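PDB 6JAV: group II chitinase from Ostrinia furnacalis, which probably binds and hydrolyses chitin as an endochitinase, this chain being one family 18 catalytic domain of a much longer protein. Local coordinates for residues 44-56 / 104-116. Sequence-based numbering, arbitrary orientation.
Sequences AVLGNDGLMTAHD and RAKFVQHAVAFLE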
loop_
_atom_site.group_PDB
_atom_site.type_symbol
_atom_site.label_atom_id
_atom_site.label_comp_id
_atom_site.label_asym_id
_atom_site.label_seq_id
_atom_site.Cartn_x
_atom_site.Cartn_y
_atom_site.Cartn_z
ATOM N N ALA A 44 4.703 0.699 -13.135
ATOM C CA ALA A 44 5.009 0.085 -14.422
ATOM C C ALA A 44 4.262 -1.247 -14.514
ATOM O O ALA A 44 3.789 -1.791 -13.509
ATOM C CB ALA A 44 6.514 -0.143 -14.549
ATOM N N VAL A 45 4.121 -1.762 -15.732
ATOM C CA VAL A 45 3.310 -2.960 -15.960
ATOM C C VAL A 45 4.117 -3.975 -16.764
ATOM O O VAL A 45 5.149 -3.655 -17.354
ATOM C CB VAL A 45 1.969 -2.645 -16.649
ATOM C CG1 VAL A 45 1.118 -1.773 -15.737
ATOM C CG2 VAL A 45 2.205 -1.964 -17.997
ATOM N N LEU A 46 3.599 -5.211 -16.816
ATOM C CA LEU A 46 4.237 -6.272 -17.593
ATOM C C LEU A 46 3.661 -6.269 -19.003
ATOM O O LEU A 46 2.468 -6.507 -19.189
ATOM C CB LEU A 46 4.012 -7.633 -16.923
ATOM C CG LEU A 46 4.863 -8.768 -17.511
ATOM C CD1 LEU A 46 6.359 -8.498 -17.315
ATOM C CD2 LEU A 46 4.438 -10.110 -16.878
ATOM N N GLY A 47 4.508 -5.995 -19.989
ATOM C CA GLY A 47 4.055 -5.967 -21.367
ATOM C C GLY A 47 3.776 -7.353 -21.915
ATOM O O GLY A 47 4.116 -8.385 -21.323
ATOM N N ASN A 48 3.148 -7.369 -23.096
ATOM C CA ASN A 48 2.798 -8.630 -23.751
ATOM C C ASN A 48 4.018 -9.412 -24.216
ATOM O O ASN A 48 3.908 -10.620 -24.455
ATOM C CB ASN A 48 1.878 -8.375 -24.949
ATOM C CG ASN A 48 0.488 -7.961 -24.526
ATOM O OD1 ASN A 48 0.068 -6.829 -24.756
ATOM N ND2 ASN A 48 -0.231 -8.876 -23.884
ATOM N N ASP A 49 5.163 -8.759 -24.343
ATOM C CA ASP A 49 6.425 -9.400 -24.662
ATOM C C ASP A 49 7.169 -9.890 -23.420
ATOM O O ASP A 49 8.324 -10.320 -23.536
ATOM C CB ASP A 49 7.308 -8.434 -25.446
ATOM C CG ASP A 49 7.546 -7.118 -24.711
ATOM O OD1 ASP A 49 7.049 -6.933 -23.564
ATOM O OD2 ASP A 49 8.241 -6.256 -25.287
ATOM N N GLY A 50 6.537 -9.845 -22.245
ATOM C CA GLY A 50 7.177 -10.303 -21.020
ATOM C C GLY A 50 8.209 -9.368 -20.432
ATOM O O GLY A 50 9.043 -9.816 -19.637
ATOM N N LEU A 51 8.181 -8.078 -20.792
ATOM C CA LEU A 51 9.155 -7.107 -20.325
ATOM C C LEU A 51 8.428 -5.962 -19.626
ATOM O O LEU A 51 7.313 -5.598 -20.013
ATOM C CB LEU A 51 9.937 -6.491 -21.488
ATOM C CG LEU A 51 10.687 -7.492 -22.373
ATOM C CD1 LEU A 51 11.404 -6.766 -23.490
ATOM C CD2 LEU A 51 11.648 -8.305 -21.499
ATOM N N MET A 52 9.049 -5.430 -18.579
ATOM C CA MET A 52 8.504 -4.261 -17.897
ATOM C C MET A 52 8.381 -3.094 -18.871
ATOM O O MET A 52 9.262 -2.865 -19.705
ATOM C CB MET A 52 9.406 -3.888 -16.719
ATOM C CG MET A 52 8.828 -2.766 -15.861
ATOM S SD MET A 52 9.652 -2.579 -14.272
ATOM C CE MET A 52 11.319 -2.521 -14.889
ATOM N N THR A 53 7.273 -2.356 -18.769
ATOM C CA THR A 53 7.027 -1.230 -19.660
ATOM C C THR A 53 6.221 -0.164 -18.927
ATOM O O THR A 53 5.538 -0.438 -17.939
ATOM C CB THR A 53 6.341 -1.672 -20.957
ATOM O OG1 THR A 53 6.338 -0.587 -21.894
ATOM C CG2 THR A 53 4.943 -2.090 -20.698
ATOM N N ALA A 54 6.313 1.066 -19.412
ATOM C CA ALA A 54 5.545 2.141 -18.789
ATOM C C ALA A 54 4.050 1.938 -18.995
ATOM O O ALA A 54 3.594 1.532 -20.075
ATOM C CB ALA A 54 5.941 3.496 -19.381
ATOM N N HIS A 55 3.289 2.224 -17.939
ATOM C CA HIS A 55 1.841 2.097 -17.992
ATOM C C HIS A 55 1.199 3.243 -18.757
ATOM O O HIS A 55 0.280 3.024 -19.548
ATOM C CB HIS A 55 1.298 2.072 -16.563
ATOM C CG HIS A 55 -0.188 2.165 -16.492
ATOM N ND1 HIS A 55 -0.842 3.242 -15.932
ATOM C CD2 HIS A 55 -1.152 1.319 -16.931
ATOM C CE1 HIS A 55 -2.147 3.045 -16.008
ATOM N NE2 HIS A 55 -2.360 1.889 -16.616
ATOM N N ASP A 56 1.666 4.470 -18.541
ATOM C CA ASP A 56 1.021 5.656 -19.103
ATOM C C ASP A 56 2.131 6.458 -19.778
ATOM O O ASP A 56 2.797 7.275 -19.143
ATOM C CB ASP A 56 0.345 6.416 -17.949
ATOM C CG ASP A 56 -0.275 7.731 -18.378
ATOM O OD1 ASP A 56 -0.134 8.117 -19.545
ATOM O OD2 ASP A 56 -0.918 8.366 -17.510
ATOM N N ARG A 104 12.057 -15.425 -17.373
ATOM C CA ARG A 104 12.606 -14.668 -16.248
ATOM C C ARG A 104 13.967 -14.090 -16.593
ATOM O O ARG A 104 14.266 -12.936 -16.264
ATOM C CB ARG A 104 12.719 -15.541 -14.994
ATOM C CG ARG A 104 11.396 -16.009 -14.403
ATOM C CD ARG A 104 11.553 -16.531 -12.960
ATOM N NE ARG A 104 12.708 -17.425 -12.831
ATOM C CZ ARG A 104 12.644 -18.749 -12.800
ATOM N NH1 ARG A 104 11.485 -19.377 -12.880
ATOM N NH2 ARG A 104 13.771 -19.445 -12.662
ATOM N N ALA A 105 14.816 -14.878 -17.279
ATOM C CA ALA A 105 16.170 -14.417 -17.558
ATOM C C ALA A 105 16.165 -13.223 -18.500
ATOM O O ALA A 105 16.942 -12.279 -18.315
ATOM C CB ALA A 105 16.989 -15.571 -18.142
ATOM N N LYS A 106 15.275 -13.230 -19.494
ATOM C CA LYS A 106 15.136 -12.074 -20.371
ATOM C C LYS A 106 14.587 -10.869 -19.607
ATOM O O LYS A 106 15.096 -9.743 -19.732
ATOM C CB LYS A 106 14.209 -12.450 -21.520
ATOM C CG LYS A 106 14.048 -11.322 -22.552
ATOM C CD LYS A 106 13.204 -11.775 -23.749
ATOM C CE LYS A 106 11.745 -11.337 -23.595
ATOM N NZ LYS A 106 10.890 -11.491 -24.825
ATOM N N PHE A 107 13.550 -11.099 -18.800
ATOM C CA PHE A 107 12.924 -10.019 -18.047
ATOM C C PHE A 107 13.929 -9.306 -17.157
ATOM O O PHE A 107 13.937 -8.068 -17.072
ATOM C CB PHE A 107 11.782 -10.595 -17.205
ATOM C CG PHE A 107 11.244 -9.622 -16.195
ATOM C CD1 PHE A 107 10.216 -8.749 -16.527
ATOM C CD2 PHE A 107 11.772 -9.575 -14.906
ATOM C CE1 PHE A 107 9.727 -7.831 -15.572
ATOM C CE2 PHE A 107 11.300 -8.652 -13.967
ATOM C CZ PHE A 107 10.273 -7.794 -14.310
ATOM N N VAL A 108 14.783 -10.065 -16.466
ATOM C CA VAL A 108 15.647 -9.472 -15.449
ATOM C C VAL A 108 16.638 -8.492 -16.070
ATOM O O VAL A 108 16.845 -7.387 -15.556
ATOM C CB VAL A 108 16.335 -10.586 -14.638
ATOM C CG1 VAL A 108 17.520 -10.036 -13.862
ATOM C CG2 VAL A 108 15.321 -11.288 -13.708
ATOM N N GLN A 109 17.290 -8.885 -17.171
ATOM C CA GLN A 109 18.301 -7.993 -17.726
ATOM C C GLN A 109 17.663 -6.734 -18.289
ATOM O O GLN A 109 18.215 -5.631 -18.154
ATOM C CB GLN A 109 19.104 -8.701 -18.820
ATOM C CG GLN A 109 19.872 -9.942 -18.342
ATOM C CD GLN A 109 20.854 -9.652 -17.223
ATOM O OE1 GLN A 109 21.469 -8.579 -17.170
ATOM N NE2 GLN A 109 21.006 -10.609 -16.322
ATOM N N HIS A 110 16.494 -6.875 -18.916
ATOM C CA HIS A 110 15.819 -5.696 -19.442
ATOM C C HIS A 110 15.334 -4.792 -18.308
ATOM O O HIS A 110 15.399 -3.562 -18.422
ATOM C CB HIS A 110 14.664 -6.122 -20.332
ATOM C CG HIS A 110 13.800 -4.977 -20.751
ATOM N ND1 HIS A 110 12.820 -4.448 -19.934
ATOM C CD2 HIS A 110 13.788 -4.236 -21.887
ATOM C CE1 HIS A 110 12.228 -3.445 -20.559
ATOM N NE2 HIS A 110 12.805 -3.288 -21.739
ATOM N N ALA A 111 14.833 -5.384 -17.216
ATOM C CA ALA A 111 14.308 -4.577 -16.111
ATOM C C ALA A 111 15.397 -3.710 -15.500
ATOM O O ALA A 111 15.169 -2.526 -15.221
ATOM C CB ALA A 111 13.666 -5.481 -15.050
ATOM N N VAL A 112 16.587 -4.266 -15.291
ATOM C CA VAL A 112 17.664 -3.475 -14.709
ATOM C C VAL A 112 18.075 -2.344 -15.646
ATOM O O VAL A 112 18.286 -1.201 -15.205
ATOM C CB VAL A 112 18.825 -4.383 -14.280
ATOM C CG1 VAL A 112 19.896 -3.551 -13.597
ATOM C CG2 VAL A 112 18.288 -5.444 -13.326
ATOM N N ALA A 113 18.126 -2.619 -16.955
ATOM C CA ALA A 113 18.434 -1.557 -17.921
ATOM C C ALA A 113 17.379 -0.457 -17.887
ATOM O O ALA A 113 17.705 0.733 -17.990
ATOM C CB ALA A 113 18.541 -2.153 -19.327
ATOM N N PHE A 114 16.113 -0.842 -17.720
ATOM C CA PHE A 114 15.014 0.120 -17.631
ATOM C C PHE A 114 15.203 1.034 -16.424
ATOM O O PHE A 114 15.122 2.265 -16.544
ATOM C CB PHE A 114 13.711 -0.682 -17.524
ATOM C CG PHE A 114 12.443 0.115 -17.729
ATOM C CD1 PHE A 114 11.899 0.866 -16.697
ATOM C CD2 PHE A 114 11.758 0.059 -18.935
ATOM C CE1 PHE A 114 10.694 1.571 -16.877
ATOM C CE2 PHE A 114 10.570 0.768 -19.119
ATOM C CZ PHE A 114 10.033 1.516 -18.079
ATOM N N LEU A 115 15.465 0.450 -15.251
ATOM C CA LEU A 115 15.703 1.246 -14.048
ATOM C C LEU A 115 16.857 2.216 -14.247
ATOM O O LEU A 115 16.762 3.392 -13.877
ATOM C CB LEU A 115 16.031 0.337 -12.868
ATOM C CG LEU A 115 14.954 -0.631 -12.417
ATOM C CD1 LEU A 115 15.499 -1.471 -11.297
ATOM C CD2 LEU A 115 13.643 0.093 -11.984
ATOM N N GLU A 116 17.967 1.734 -14.819
ATOM C CA GLU A 116 19.141 2.600 -14.977
ATOM C C GLU A 116 18.887 3.708 -15.996
ATOM O O GLU A 116 19.369 4.845 -15.808
ATOM C CB GLU A 116 20.385 1.765 -15.320
ATOM C CG GLU A 116 20.726 0.779 -14.233
ATOM C CD GLU A 116 22.043 0.072 -14.465
ATOM O OE1 GLU A 116 22.238 -0.445 -15.582
ATOM O OE2 GLU A 116 22.867 0.041 -13.526
HETATM O O HOH W 1 11.692 -6.290 -18.121
#
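Met52 drives its side chain from the start of strand 52-54, the return strand of the hairpin, into the face of helix 101-118, between Phe107, Ala111 and Phe114. With CG anti to the backbone N (chi1 -174°) and a bend at chi3, its methyl CE settles 3.8 Å from Ala111 CB and 3.9 Å from Phe114 CD1, while SD makes an oblique Met-aromatic contact with the Phe114 ring. Phe107 lies on the other flank: Leu46 CD1 meets its CE1 at 3.9 Å, and Gly50 O approaches the ring edge in plane. Leu83 of strand 78-84, touching both Met52 and Phe107, ties this tight apolar part to the barrel wall.

Toward solvent the fit becomes looser and more polar. Leu51 crosses His110 at about a right angle and sets CB over one ring face, a CH-pi contact 4.0 Å from the centroid. Past it, the bent chain of exposed Lys106 carries NZ to the turn 47-50, where it donates a hydrogen bond to the backbone Asp49 O (3.1 Å); Asp49 OD1 accepts from Leu51 N in an Asx turn.

Between the two zones a water accepts a hydrogen bond from Met52 N (2.8 Å), donates to Phe107 O and also bonds His110 ND1. This hairpin of the TIM-barrel domain thus meets the outer helix through an apolar core around Met52 and Phe107, rimmed by one direct hydrogen bond and a water bridge that gives Met52 N an acceptor and Phe107 O, already bonded to Ala111 N, a second donor.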